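Local coordinates for protein cyclic GMP-AMP synthase-like receptor (Tribolium castaneum, PDB 7LT2) that senses double-stranded RNA and makes the signalling nucleotide 2',3'-cGAMP from ATP and GTP in innate immunity, at residues Pro150-Asn153 with Cys157-Thr160; Asn4-Ile9 with Val262-Lys267; Lys40-Leu45 with Val142-Asn147; Gln294-Lys299 with Phe305-Arg310. All coordinates share one frame; numbering follows the deposited sequence.

Interaction 1 (Pro150-Asn153 with Cys157-Thr160); sequences PWVN and CELT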
loop_
_atom_site.group_PDB
_atom_site.type_symbol
_atom_site.label_atom_id
_atom_site.label_comp_id
_atom_site.label_asym_id
_atom_site.label_seq_id
_atom_site.Cartn_x
_atom_site.Cartn_y
_atom_site.Cartn_z
ATOM N N PRO A 150 -22.717 -17.939 2.436
ATOM C CA PRO A 150 -23.107 -18.724 3.615
ATOM C C PRO A 150 -22.518 -18.110 4.874
ATOM O O PRO A 150 -21.331 -17.779 4.918
ATOM C CB PRO A 150 -22.511 -20.112 3.339
ATOM C CG PRO A 150 -22.147 -20.122 1.898
ATOM C CD PRO A 150 -21.857 -18.704 1.520
ATOM N N TRP A 151 -23.352 -17.954 5.895
ATOM C CA TRP A 151 -22.902 -17.456 7.185
ATOM C C TRP A 151 -22.882 -18.589 8.199
ATOM O O TRP A 151 -23.806 -19.407 8.252
ATOM C CB TRP A 151 -23.793 -16.324 7.704
ATOM C CG TRP A 151 -23.726 -15.044 6.915
ATOM C CD1 TRP A 151 -23.070 -14.833 5.737
ATOM C CD2 TRP A 151 -24.349 -13.799 7.256
ATOM N NE1 TRP A 151 -23.250 -13.530 5.322
ATOM C CE2 TRP A 151 -24.031 -12.877 6.238
ATOM C CE3 TRP A 151 -25.149 -13.376 8.323
ATOM C CZ2 TRP A 151 -24.484 -11.555 6.257
ATOM C CZ3 TRP A 151 -25.599 -12.064 8.340
ATOM C CH2 TRP A 151 -25.265 -11.170 7.313
ATOM N N VAL A 152 -21.818 -18.635 8.993
ATOM C CA VAL A 152 -21.738 -19.506 10.154
ATOM C C VAL A 152 -21.579 -18.619 11.380
ATOM O O VAL A 152 -21.260 -17.432 11.277
ATOM C CB VAL A 152 -20.579 -20.520 10.052
ATOM C CG1 VAL A 152 -20.738 -21.388 8.816
ATOM C CG2 VAL A 152 -19.238 -19.798 10.033
ATOM N N ASN A 153 -21.821 -19.206 12.547
ATOM C CA ASN A 153 -21.611 -18.531 13.836
ATOM C C ASN A 153 -22.423 -17.237 13.825
ATOM O O ASN A 153 -23.635 -17.284 13.561
ATOM C CB ASN A 153 -20.110 -18.376 14.064
ATOM C CG ASN A 153 -19.768 -18.072 15.508
ATOM O OD1 ASN A 153 -20.299 -17.131 16.103
ATOM N ND2 ASN A 153 -18.882 -18.877 16.087
ATOM N N CYS A 157 -18.908 -15.118 7.283
ATOM C CA CYS A 157 -19.038 -15.761 5.983
ATOM C C CYS A 157 -18.107 -16.960 5.893
ATOM O O CYS A 157 -16.992 -16.936 6.422
ATOM C CB CYS A 157 -18.701 -14.794 4.851
ATOM S SG CYS A 157 -19.653 -13.301 4.854
ATOM N N GLU A 158 -18.560 -18.006 5.206
ATOM C CA GLU A 158 -17.740 -19.190 4.974
ATOM C C GLU A 158 -17.525 -19.363 3.479
ATOM O O GLU A 158 -18.493 -19.485 2.720
ATOM C CB GLU A 158 -18.386 -20.436 5.579
ATOM C CG GLU A 158 -17.507 -21.675 5.488
ATOM C CD GLU A 158 -17.985 -22.797 6.383
ATOM O OE1 GLU A 158 -17.590 -22.814 7.580
ATOM O OE2 GLU A 158 -18.749 -23.652 5.900
ATOM N N LEU A 159 -16.259 -19.366 3.063
ATOM C CA LEU A 159 -15.870 -19.574 1.678
ATOM C C LEU A 159 -14.882 -20.730 1.592
ATOM O O LEU A 159 -14.066 -20.944 2.495
ATOM C CB LEU A 159 -15.227 -18.320 1.071
ATOM C CG LEU A 159 -16.048 -17.036 0.945
ATOM C CD1 LEU A 159 -15.267 -16.005 0.152
ATOM C CD2 LEU A 159 -17.391 -17.311 0.290
ATOM N N THR A 160 -14.951 -21.466 0.492
ATOM C CA THR A 160 -14.044 -22.576 0.248
ATOM C C THR A 160 -13.278 -22.341 -1.046
ATOM O O THR A 160 -13.747 -21.639 -1.946
ATOM C CB THR A 160 -14.797 -23.907 0.165
ATOM O OG1 THR A 160 -15.698 -23.875 -0.947
ATOM C CG2 THR A 160 -15.589 -24.149 1.438
#
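A thiol set against an indole marks this hairpin: Cys-157 SG lies 3.6 Å from Trp-151 NE1 and 4.3 Å from the centroid of the five-membered ring, 50° off the ring normal. The approach is oblique, a Cys sulfur-aromatic contact. Trp-151 NE1 gives its proton elsewhere, to Leu-146 O, and that bond helps set the turn of the indole. Both residues put their side chains on one face of the sheet because they form an antiparallel, non-hydrogen-bonded pair, with CA atoms 4.4 Å apart. Next to the pair, Glu-158 N donates to Pro-150 O at 2.8 Å with an N-H...O angle of 155°. The same carbonyl oxygen also meets Cys-157 CA at 3.2 Å in a CA-H...O contact. On the other face, Val-152 CG1 stands 3.7 Å from Glu-158 OE1, the two side chains crossing at about a right angle; that oxygen is itself hydrogen-bonded to His-167 NE2. The contact lies at the surface. Strand 151-152 is the short outer arm of the hairpin, strand 156-161 pairs on its far side with strand 164-171, and the C-terminal part of helix 131-147 reaches the indole through Leu-146.

Interaction 2 (Asn4-Ile9 with Val262-Lys267); sequences NILNDI and VKLIKK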
loop_
_atom_site.group_PDB
_atom_site.type_symbol
_atom_site.label_atom_id
_atom_site.label_comp_id
_atom_site.label_asym_id
_atom_site.label_seq_id
_atom_site.Cartn_x
_atom_site.Cartn_y
_atom_site.Cartn_z
ATOM N N ASN A 4 27.345 -10.863 9.095
ATOM C CA ASN A 4 26.006 -11.433 9.025
ATOM C C ASN A 4 25.087 -10.895 10.117
ATOM O O ASN A 4 23.948 -11.367 10.233
ATOM C CB ASN A 4 26.074 -12.966 9.096
ATOM C CG ASN A 4 24.789 -13.630 8.646
ATOM O OD1 ASN A 4 24.337 -13.431 7.519
ATOM N ND2 ASN A 4 24.191 -14.425 9.527
ATOM N N ILE A 5 25.536 -9.910 10.900
ATOM C CA ILE A 5 24.750 -9.420 12.032
ATOM C C ILE A 5 23.406 -8.881 11.560
ATOM O O ILE A 5 22.354 -9.204 12.125
ATOM C CB ILE A 5 25.535 -8.348 12.807
ATOM C CG1 ILE A 5 26.698 -8.976 13.576
ATOM C CG2 ILE A 5 24.609 -7.587 13.745
ATOM C CD1 ILE A 5 27.565 -7.960 14.290
ATOM N N LEU A 6 23.421 -8.048 10.520
ATOM C CA LEU A 6 22.183 -7.410 10.084
ATOM C C LEU A 6 21.244 -8.412 9.427
ATOM O O LEU A 6 20.035 -8.396 9.684
ATOM C CB LEU A 6 22.499 -6.250 9.143
ATOM C CG LEU A 6 23.134 -5.053 9.851
ATOM C CD1 LEU A 6 23.555 -4.000 8.852
ATOM C CD2 LEU A 6 22.150 -4.471 10.855
ATOM N N ASN A 7 21.784 -9.304 8.592
ATOM C CA ASN A 7 20.960 -10.337 7.970
ATOM C C ASN A 7 20.345 -11.260 9.018
ATOM O O ASN A 7 19.201 -11.704 8.869
ATOM C CB ASN A 7 21.803 -11.129 6.970
ATOM C CG ASN A 7 21.052 -12.300 6.369
ATOM O OD1 ASN A 7 21.424 -13.461 6.561
ATOM N ND2 ASN A 7 19.986 -12.005 5.645
ATOM N N ASP A 8 21.087 -11.546 10.093
ATOM C CA ASP A 8 20.574 -12.395 11.166
ATOM C C ASP A 8 19.432 -11.713 11.915
ATOM O O ASP A 8 18.404 -12.343 12.197
ATOM C CB ASP A 8 21.721 -12.762 12.112
ATOM C CG ASP A 8 21.274 -13.596 13.300
ATOM O OD1 ASP A 8 20.761 -14.717 13.096
ATOM O OD2 ASP A 8 21.458 -13.134 14.446
ATOM N N ILE A 9 19.594 -10.429 12.244
ATOM C CA ILE A 9 18.515 -9.666 12.875
ATOM C C ILE A 9 17.268 -9.687 12.000
ATOM O O ILE A 9 16.149 -9.917 12.478
ATOM C CB ILE A 9 18.979 -8.225 13.157
ATOM C CG1 ILE A 9 20.083 -8.214 14.221
ATOM C CG2 ILE A 9 17.796 -7.344 13.571
ATOM C CD1 ILE A 9 20.686 -6.846 14.441
ATOM N N VAL A 262 15.667 -1.111 4.108
ATOM C CA VAL A 262 14.451 -0.355 4.407
ATOM C C VAL A 262 13.824 -0.860 5.695
ATOM O O VAL A 262 13.414 -0.072 6.554
ATOM C CB VAL A 262 13.447 -0.435 3.244
ATOM C CG1 VAL A 262 12.132 0.239 3.647
ATOM C CG2 VAL A 262 14.003 0.231 2.011
ATOM N N LYS A 263 13.740 -2.182 5.845
ATOM C CA LYS A 263 13.063 -2.757 7.000
ATOM C C LYS A 263 13.852 -2.535 8.281
ATOM O O LYS A 263 13.252 -2.308 9.337
ATOM C CB LYS A 263 12.794 -4.243 6.748
ATOM C CG LYS A 263 11.649 -4.465 5.738
ATOM C CD LYS A 263 11.368 -5.939 5.500
ATOM C CE LYS A 263 12.336 -6.524 4.482
ATOM N NZ LYS A 263 11.946 -7.909 4.091
ATOM N N LEU A 264 15.188 -2.563 8.205
ATOM C CA LEU A 264 16.001 -2.235 9.375
ATOM C C LEU A 264 15.736 -0.810 9.837
ATOM O O LEU A 264 15.603 -0.552 11.038
ATOM C CB LEU A 264 17.488 -2.427 9.062
ATOM C CG LEU A 264 17.968 -3.862 8.840
ATOM C CD1 LEU A 264 19.323 -3.875 8.142
ATOM C CD2 LEU A 264 18.050 -4.600 10.160
ATOM N N ILE A 265 15.648 0.132 8.894
ATOM C CA ILE A 265 15.351 1.513 9.261
ATOM C C ILE A 265 13.919 1.636 9.776
ATOM O O ILE A 265 13.663 2.347 10.756
ATOM C CB ILE A 265 15.625 2.454 8.073
ATOM C CG1 ILE A 265 17.130 2.492 7.780
ATOM C CG2 ILE A 265 15.081 3.854 8.353
ATOM C CD1 ILE A 265 17.508 3.320 6.569
ATOM N N LYS A 266 12.968 0.935 9.147
ATOM C CA LYS A 266 11.592 0.972 9.648
ATOM C C LYS A 266 11.500 0.383 11.050
ATOM O O LYS A 266 10.716 0.861 11.880
ATOM C CB LYS A 266 10.648 0.230 8.693
ATOM C CG LYS A 266 10.338 0.984 7.408
ATOM C CD LYS A 266 9.492 0.149 6.448
ATOM C CE LYS A 266 8.119 -0.147 7.022
ATOM N NZ LYS A 266 7.184 -0.758 6.021
ATOM N N LYS A 267 12.290 -0.658 11.336
ATOM C CA LYS A 267 12.308 -1.216 12.684
ATOM C C LYS A 267 12.826 -0.195 13.683
ATOM O O LYS A 267 12.273 -0.046 14.779
ATOM C CB LYS A 267 13.167 -2.483 12.713
ATOM C CG LYS A 267 13.196 -3.222 14.058
ATOM C CD LYS A 267 11.855 -3.871 14.359
ATOM C CE LYS A 267 11.938 -4.860 15.520
ATOM N NZ LYS A 267 12.348 -4.183 16.771
#
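Lys-267 NZ, about one turn along the helix from the Leu-264 that meets Leu-6 and Ile-9, is gripped by two groups: a salt bridge to Glu-370 OE1 and a hydrogen bond to Leu-365 O. That ties helix 258-272 to the C-terminal part of the chain, while the contact with residues 4-9 is made by hydrocarbon alone. Leu-264 points at the N-terminal helix and carries the whole of its side of the contact. Its CG lies anti to the carbonyl carbon (chi1 -68°), which sends the methyl fork across to helix 5-13. CD1 of Leu-264 meets Leu-6 CD2 at 4.0 Å and Leu-6 CB at 4.1 Å, and the two leucines slant across one another. The other branch, Leu-264 CD2, faces Ile-9 CG2 more loosely, at 4.4 Å. Leu-6 and Ile-9 are three residues apart on one side of their helix, so a single leucine is met by both. Around them, Leu-301 packs on Leu-6, Phe-305 and Ile-14 on Leu-264, and Tyr-374 on Ile-9. The same helix 258-272 carries Lys-266, which probably binds ATP as in related enzymes. With only aliphatic carbons meeting across it, the contact has no directional bond to set its geometry; it rests on buried apolar surface shared by the chain's first helix and the HhH/H2TH-like domain.

Interaction 3 (Lys40-Leu45 with Val142-Asn147); sequences KTQDPL and VQKTLN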
loop_
_atom_site.group_PDB
_atom_site.type_symbol
_atom_site.label_atom_id
_atom_site.label_comp_id
_atom_site.label_asym_id
_atom_site.label_seq_id
_atom_site.Cartn_x
_atom_site.Cartn_y
_atom_site.Cartn_z
ATOM N N LYS A 40 -19.378 -9.626 -8.899
ATOM C CA LYS A 40 -19.819 -9.474 -10.284
ATOM C C LYS A 40 -21.247 -9.972 -10.477
ATOM O O LYS A 40 -22.001 -9.407 -11.279
ATOM C CB LYS A 40 -18.868 -10.219 -11.223
ATOM C CG LYS A 40 -17.451 -9.676 -11.270
ATOM C CD LYS A 40 -16.593 -10.578 -12.158
ATOM C CE LYS A 40 -15.176 -10.054 -12.308
ATOM N NZ LYS A 40 -14.348 -10.996 -13.129
ATOM N N THR A 41 -21.639 -11.033 -9.760
ATOM C CA THR A 41 -22.999 -11.549 -9.902
ATOM C C THR A 41 -24.042 -10.593 -9.337
ATOM O O THR A 41 -25.221 -10.699 -9.698
ATOM C CB THR A 41 -23.154 -12.908 -9.213
ATOM O OG1 THR A 41 -23.192 -12.728 -7.789
ATOM C CG2 THR A 41 -22.011 -13.834 -9.579
ATOM N N GLN A 42 -23.634 -9.664 -8.472
ATOM C CA GLN A 42 -24.553 -8.777 -7.775
ATOM C C GLN A 42 -24.731 -7.421 -8.445
ATOM O O GLN A 42 -25.608 -6.658 -8.026
ATOM C CB GLN A 42 -24.075 -8.565 -6.330
ATOM C CG GLN A 42 -24.108 -9.835 -5.512
ATOM C CD GLN A 42 -25.476 -10.479 -5.534
ATOM O OE1 GLN A 42 -26.443 -9.917 -5.021
ATOM N NE2 GLN A 42 -25.570 -11.653 -6.149
ATOM N N ASP A 43 -23.936 -7.100 -9.467
ATOM C CA ASP A 43 -24.037 -5.791 -10.098
ATOM C C ASP A 43 -23.430 -5.802 -11.494
ATOM O O ASP A 43 -22.201 -5.826 -11.642
ATOM C CB ASP A 43 -23.354 -4.724 -9.244
ATOM C CG ASP A 43 -23.724 -3.322 -9.673
ATOM O OD1 ASP A 43 -24.865 -2.899 -9.398
ATOM O OD2 ASP A 43 -22.879 -2.643 -10.290
ATOM N N PRO A 44 -24.256 -5.764 -12.541
ATOM C CA PRO A 44 -23.704 -5.730 -13.904
ATOM C C PRO A 44 -22.805 -4.532 -14.168
ATOM O O PRO A 44 -21.854 -4.650 -14.949
ATOM C CB PRO A 44 -24.961 -5.697 -14.785
ATOM C CG PRO A 44 -26.026 -6.328 -13.939
ATOM C CD PRO A 44 -25.720 -5.902 -12.530
ATOM N N LEU A 45 -23.079 -3.379 -13.555
ATOM C CA LEU A 45 -22.214 -2.222 -13.763
ATOM C C LEU A 45 -20.828 -2.462 -13.176
ATOM O O LEU A 45 -19.821 -2.077 -13.784
ATOM C CB LEU A 45 -22.848 -0.969 -13.159
ATOM C CG LEU A 45 -22.053 0.336 -13.295
ATOM C CD1 LEU A 45 -21.615 0.600 -14.731
ATOM C CD2 LEU A 45 -22.881 1.510 -12.765
ATOM N N VAL A 142 -20.441 -4.299 -1.510
ATOM C CA VAL A 142 -19.836 -5.280 -0.615
ATOM C C VAL A 142 -20.875 -5.853 0.346
ATOM O O VAL A 142 -20.929 -7.070 0.563
ATOM C CB VAL A 142 -18.640 -4.652 0.124
ATOM C CG1 VAL A 142 -18.145 -5.582 1.224
ATOM C CG2 VAL A 142 -17.519 -4.362 -0.877
ATOM N N GLN A 143 -21.728 -4.993 0.920
ATOM C CA GLN A 143 -22.796 -5.471 1.797
ATOM C C GLN A 143 -23.736 -6.412 1.052
ATOM O O GLN A 143 -24.095 -7.483 1.556
ATOM C CB GLN A 143 -23.582 -4.285 2.372
ATOM C CG GLN A 143 -22.804 -3.399 3.338
ATOM C CD GLN A 143 -22.715 -3.989 4.734
ATOM O OE1 GLN A 143 -23.127 -5.121 4.970
ATOM N NE2 GLN A 143 -22.171 -3.216 5.668
ATOM N N LYS A 144 -24.154 -6.013 -0.150
ATOM C CA LYS A 144 -25.026 -6.854 -0.961
ATOM C C LYS A 144 -24.404 -8.224 -1.189
ATOM O O LYS A 144 -25.088 -9.252 -1.091
ATOM C CB LYS A 144 -25.311 -6.157 -2.293
ATOM C CG LYS A 144 -26.377 -6.806 -3.151
ATOM C CD LYS A 144 -26.553 -6.026 -4.445
ATOM C CE LYS A 144 -27.647 -6.631 -5.316
ATOM N NZ LYS A 144 -27.906 -5.755 -6.495
ATOM N N THR A 145 -23.099 -8.253 -1.471
ATOM C CA THR A 145 -22.392 -9.503 -1.736
ATOM C C THR A 145 -22.278 -10.355 -0.477
ATOM O O THR A 145 -22.530 -11.566 -0.513
ATOM C CB THR A 145 -21.010 -9.189 -2.308
ATOM O OG1 THR A 145 -21.154 -8.442 -3.525
ATOM C CG2 THR A 145 -20.240 -10.472 -2.597
ATOM N N LEU A 146 -21.900 -9.738 0.650
ATOM C CA LEU A 146 -21.791 -10.475 1.909
ATOM C C LEU A 146 -23.091 -11.197 2.258
ATOM O O LEU A 146 -23.063 -12.312 2.793
ATOM C CB LEU A 146 -21.387 -9.522 3.035
ATOM C CG LEU A 146 -19.954 -8.977 3.008
ATOM C CD1 LEU A 146 -19.840 -7.759 3.914
ATOM C CD2 LEU A 146 -18.965 -10.043 3.432
ATOM N N ASN A 147 -24.241 -10.584 1.958
ATOM C CA ASN A 147 -25.526 -11.195 2.289
ATOM C C ASN A 147 -25.801 -12.470 1.505
ATOM O O ASN A 147 -26.611 -13.291 1.956
ATOM C CB ASN A 147 -26.675 -10.208 2.039
ATOM C CG ASN A 147 -26.704 -9.074 3.038
ATOM O OD1 ASN A 147 -26.185 -9.189 4.147
ATOM N ND2 ASN A 147 -27.330 -7.968 2.653
#
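Two unlike side-chain shapes bring Gln-42 and Lys-144 together: the lysine runs fully extended from chi1 -171° onward, whereas the glutamine folds at chi2 (-55°). The straight lysine carries its ammonium past the bent amide to the backbone, where Lys-144 NZ donates to Gln-42 O at 2.9 Å. The nitrogen approaches in the carbonyl plane, with a C=O...N angle of 159°. Along the way the lysine methylenes pass the glutamine amide: Gln-42 OE1 stands 3.5 Å from Lys-144 CE and 3.6 Å from Lys-144 CG. The amide is steadied at its other end, where Gln-42 NE2 donates to Thr-41 OG1 at 3.1 Å, close to its own plane. Gln-42 CG packs beside Thr-145 OG1 at 3.8 Å; that hydroxyl is hydrogen-bonded to Leu-141 O in its own helix. Phe-35 and Met-39 of helix 18-42 pack on Thr-145 as well. The contact therefore joins the junction between helices 18-42 and 44-49 to the C-terminal part of helix 131-147. An ammonium at this junction would probably be favoured by the carbonyl end of helix 18-42, and the carboxylate of Asp-43, with OD1 5.1 Å from Lys-144 NZ, may add a weaker, long-range attraction.

Interaction 4 (Gln294-Lys299 with Phe305-Arg310); sequences QSFWNK and FMTTLR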
loop_
_atom_site.group_PDB
_atom_site.type_symbol
_atom_site.label_atom_id
_atom_site.label_comp_id
_atom_site.label_asym_id
_atom_site.label_seq_id
_atom_site.Cartn_x
_atom_site.Cartn_y
_atom_site.Cartn_z
ATOM N N GLN A 294 23.403 2.056 -9.763
ATOM C CA GLN A 294 22.801 0.760 -9.455
ATOM C C GLN A 294 23.724 -0.114 -8.609
ATOM O O GLN A 294 23.250 -0.936 -7.817
ATOM C CB GLN A 294 22.421 0.033 -10.746
ATOM C CG GLN A 294 21.113 0.517 -11.327
ATOM C CD GLN A 294 19.989 0.440 -10.315
ATOM O OE1 GLN A 294 19.595 -0.651 -9.893
ATOM N NE2 GLN A 294 19.474 1.602 -9.906
ATOM N N SER A 295 25.042 0.051 -8.748
ATOM C CA SER A 295 25.979 -0.793 -8.015
ATOM C C SER A 295 25.917 -0.572 -6.509
ATOM O O SER A 295 26.389 -1.425 -5.753
ATOM C CB SER A 295 27.400 -0.549 -8.520
ATOM O OG SER A 295 27.728 0.826 -8.427
ATOM N N PHE A 296 25.338 0.545 -6.060
ATOM C CA PHE A 296 25.271 0.826 -4.628
ATOM C C PHE A 296 24.574 -0.297 -3.872
ATOM O O PHE A 296 24.986 -0.662 -2.764
ATOM C CB PHE A 296 24.549 2.154 -4.404
ATOM C CG PHE A 296 24.272 2.466 -2.964
ATOM C CD1 PHE A 296 25.291 2.877 -2.120
ATOM C CD2 PHE A 296 22.981 2.375 -2.460
ATOM C CE1 PHE A 296 25.033 3.177 -0.793
ATOM C CE2 PHE A 296 22.712 2.676 -1.135
ATOM C CZ PHE A 296 23.741 3.077 -0.297
ATOM N N TRP A 297 23.532 -0.874 -4.464
ATOM C CA TRP A 297 22.718 -1.873 -3.786
ATOM C C TRP A 297 23.396 -3.233 -3.686
ATOM O O TRP A 297 22.849 -4.133 -3.037
ATOM C CB TRP A 297 21.371 -1.977 -4.504
ATOM C CG TRP A 297 20.729 -0.619 -4.630
ATOM C CD1 TRP A 297 20.563 0.107 -5.774
ATOM C CD2 TRP A 297 20.213 0.189 -3.563
ATOM N NE1 TRP A 297 19.961 1.307 -5.488
ATOM C CE2 TRP A 297 19.739 1.386 -4.138
ATOM C CE3 TRP A 297 20.107 0.017 -2.178
ATOM C CZ2 TRP A 297 19.161 2.407 -3.380
ATOM C CZ3 TRP A 297 19.528 1.033 -1.421
ATOM C CH2 TRP A 297 19.063 2.214 -2.027
ATOM N N ASN A 298 24.571 -3.403 -4.287
ATOM C CA ASN A 298 25.330 -4.639 -4.167
ATOM C C ASN A 298 26.443 -4.544 -3.135
ATOM O O ASN A 298 27.199 -5.507 -2.963
ATOM C CB ASN A 298 25.903 -5.039 -5.530
ATOM C CG ASN A 298 24.814 -5.421 -6.512
ATOM O OD1 ASN A 298 23.805 -6.009 -6.122
ATOM N ND2 ASN A 298 25.000 -5.073 -7.783
ATOM N N LYS A 299 26.552 -3.418 -2.437
ATOM C CA LYS A 299 27.509 -3.304 -1.350
ATOM C C LYS A 299 27.040 -4.146 -0.165
ATOM O O LYS A 299 25.967 -4.751 -0.184
ATOM C CB LYS A 299 27.701 -1.835 -0.980
ATOM C CG LYS A 299 28.339 -1.052 -2.113
ATOM C CD LYS A 299 28.586 0.391 -1.768
ATOM C CE LYS A 299 29.471 1.037 -2.828
ATOM N NZ LYS A 299 30.061 2.325 -2.373
ATOM N N PHE A 305 22.986 -0.104 4.765
ATOM C CA PHE A 305 22.206 0.347 5.916
ATOM C C PHE A 305 22.765 1.644 6.494
ATOM O O PHE A 305 22.020 2.604 6.725
ATOM C CB PHE A 305 22.172 -0.749 6.985
ATOM C CG PHE A 305 21.612 -0.293 8.316
ATOM C CD1 PHE A 305 20.256 -0.039 8.465
ATOM C CD2 PHE A 305 22.438 -0.150 9.418
ATOM C CE1 PHE A 305 19.739 0.373 9.683
ATOM C CE2 PHE A 305 21.928 0.261 10.642
ATOM C CZ PHE A 305 20.578 0.522 10.775
ATOM N N MET A 306 24.076 1.686 6.747
ATOM C CA MET A 306 24.673 2.877 7.346
ATOM C C MET A 306 24.552 4.086 6.431
ATOM O O MET A 306 24.286 5.202 6.892
ATOM C CB MET A 306 26.141 2.617 7.685
ATOM C CG MET A 306 26.349 1.666 8.854
ATOM S SD MET A 306 25.603 2.273 10.381
ATOM C CE MET A 306 26.425 3.854 10.536
ATOM N N THR A 307 24.753 3.892 5.129
ATOM C CA THR A 307 24.715 5.028 4.219
ATOM C C THR A 307 23.298 5.561 4.056
ATOM O O THR A 307 23.086 6.779 4.090
ATOM C CB THR A 307 25.308 4.642 2.867
ATOM O OG1 THR A 307 26.705 4.377 3.030
ATOM C CG2 THR A 307 25.125 5.775 1.865
ATOM N N THR A 308 22.312 4.669 3.891
ATOM C CA THR A 308 20.937 5.137 3.736
ATOM C C THR A 308 20.398 5.703 5.043
ATOM O O THR A 308 19.588 6.632 5.020
ATOM C CB THR A 308 20.021 4.022 3.212
ATOM O OG1 THR A 308 20.057 2.875 4.076
ATOM C CG2 THR A 308 20.428 3.612 1.801
ATOM N N LEU A 309 20.854 5.180 6.185
ATOM C CA LEU A 309 20.445 5.752 7.465
ATOM C C LEU A 309 20.947 7.183 7.612
ATOM O O LEU A 309 20.210 8.062 8.072
ATOM C CB LEU A 309 20.950 4.887 8.622
ATOM C CG LEU A 309 20.668 5.390 10.046
ATOM C CD1 LEU A 309 19.173 5.494 10.337
ATOM C CD2 LEU A 309 21.347 4.497 11.078
ATOM N N ARG A 310 22.197 7.436 7.216
ATOM C CA ARG A 310 22.733 8.794 7.244
ATOM C C ARG A 310 21.938 9.728 6.338
ATOM O O ARG A 310 21.640 10.869 6.718
ATOM C CB ARG A 310 24.205 8.779 6.830
ATOM C CG ARG A 310 25.136 8.112 7.831
ATOM C CD ARG A 310 26.577 8.173 7.350
ATOM N NE ARG A 310 27.472 7.386 8.190
ATOM C CZ ARG A 310 28.053 7.836 9.293
ATOM N NH1 ARG A 310 27.858 9.073 9.722
ATOM N NH2 ARG A 310 28.852 7.026 9.981
#
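Phe-296 and two neighbouring threonines make up most of the first shell. Phe-296 CE1 and Phe-296 CZ each lie 3.7 Å from Thr-307 CG2, which approaches obliquely, while Thr-308 CG2 sits at the ring edge, 3.8 Å from Phe-296 CE2. Thr-308 CG2 also comes within 4.2 Å of Trp-297 CZ3, so this one methyl touches both aromatic side chains. Phe-296 reaches across because its CG is anti to the backbone N (chi1 173°), which sends the ring straight out at helix 301-318. Trp-297 probably limits its tilt: the edge atom Phe-296 CD2 lies over the centre of the Trp-297 ring system, 3.5 Å above its plane. On the helix side, the hydroxyls are turned back to the main chain, Thr-307 OG1 bonding to Glu-303 O and Thr-308 OG1 to Val-304 O, and it is the methyls that are left for the rings. Further out, Lys-292 makes a cation-pi contact with Phe-296, and Phe-285, Ile-288 and Ile-289 of helix 278-291 pack on Trp-297. Ile-289, Glu-290 and Lys-292 belong to the bound manganese site, and the Trp-297 side chain comes to about 7 Å from the ion. This is a short 3-10 connection between helix 278-291 and helix 301-318, within the HhH/H2TH-like domain: it lays its aromatic residues on the following helix, right beside the manganese site.

How the interactions relate
The four contacts form two pairs, one at each end of the molecule. Leu-146, in the helix used by interaction 3, touches Trp-151 and Cys-157 of interaction 1, the centres about 16 Å apart; interactions 2 and 4, at about 13 Å, meet where Leu-264 and Ile-265 pack on Phe-305 and Thr-308. Between the pairs, centres are about 40 Å or more apart. Chemistry follows place. Interaction 1 is at the surface and interaction 3 partly buried, and each uses a backbone carbonyl as acceptor. Interactions 2 and 4 are buried and apolar across their interfaces, the first aliphatic, the second aromatic against methyl. Interaction 2 also spans the longest sequence separation, whereas interactions 1 and 4 are local.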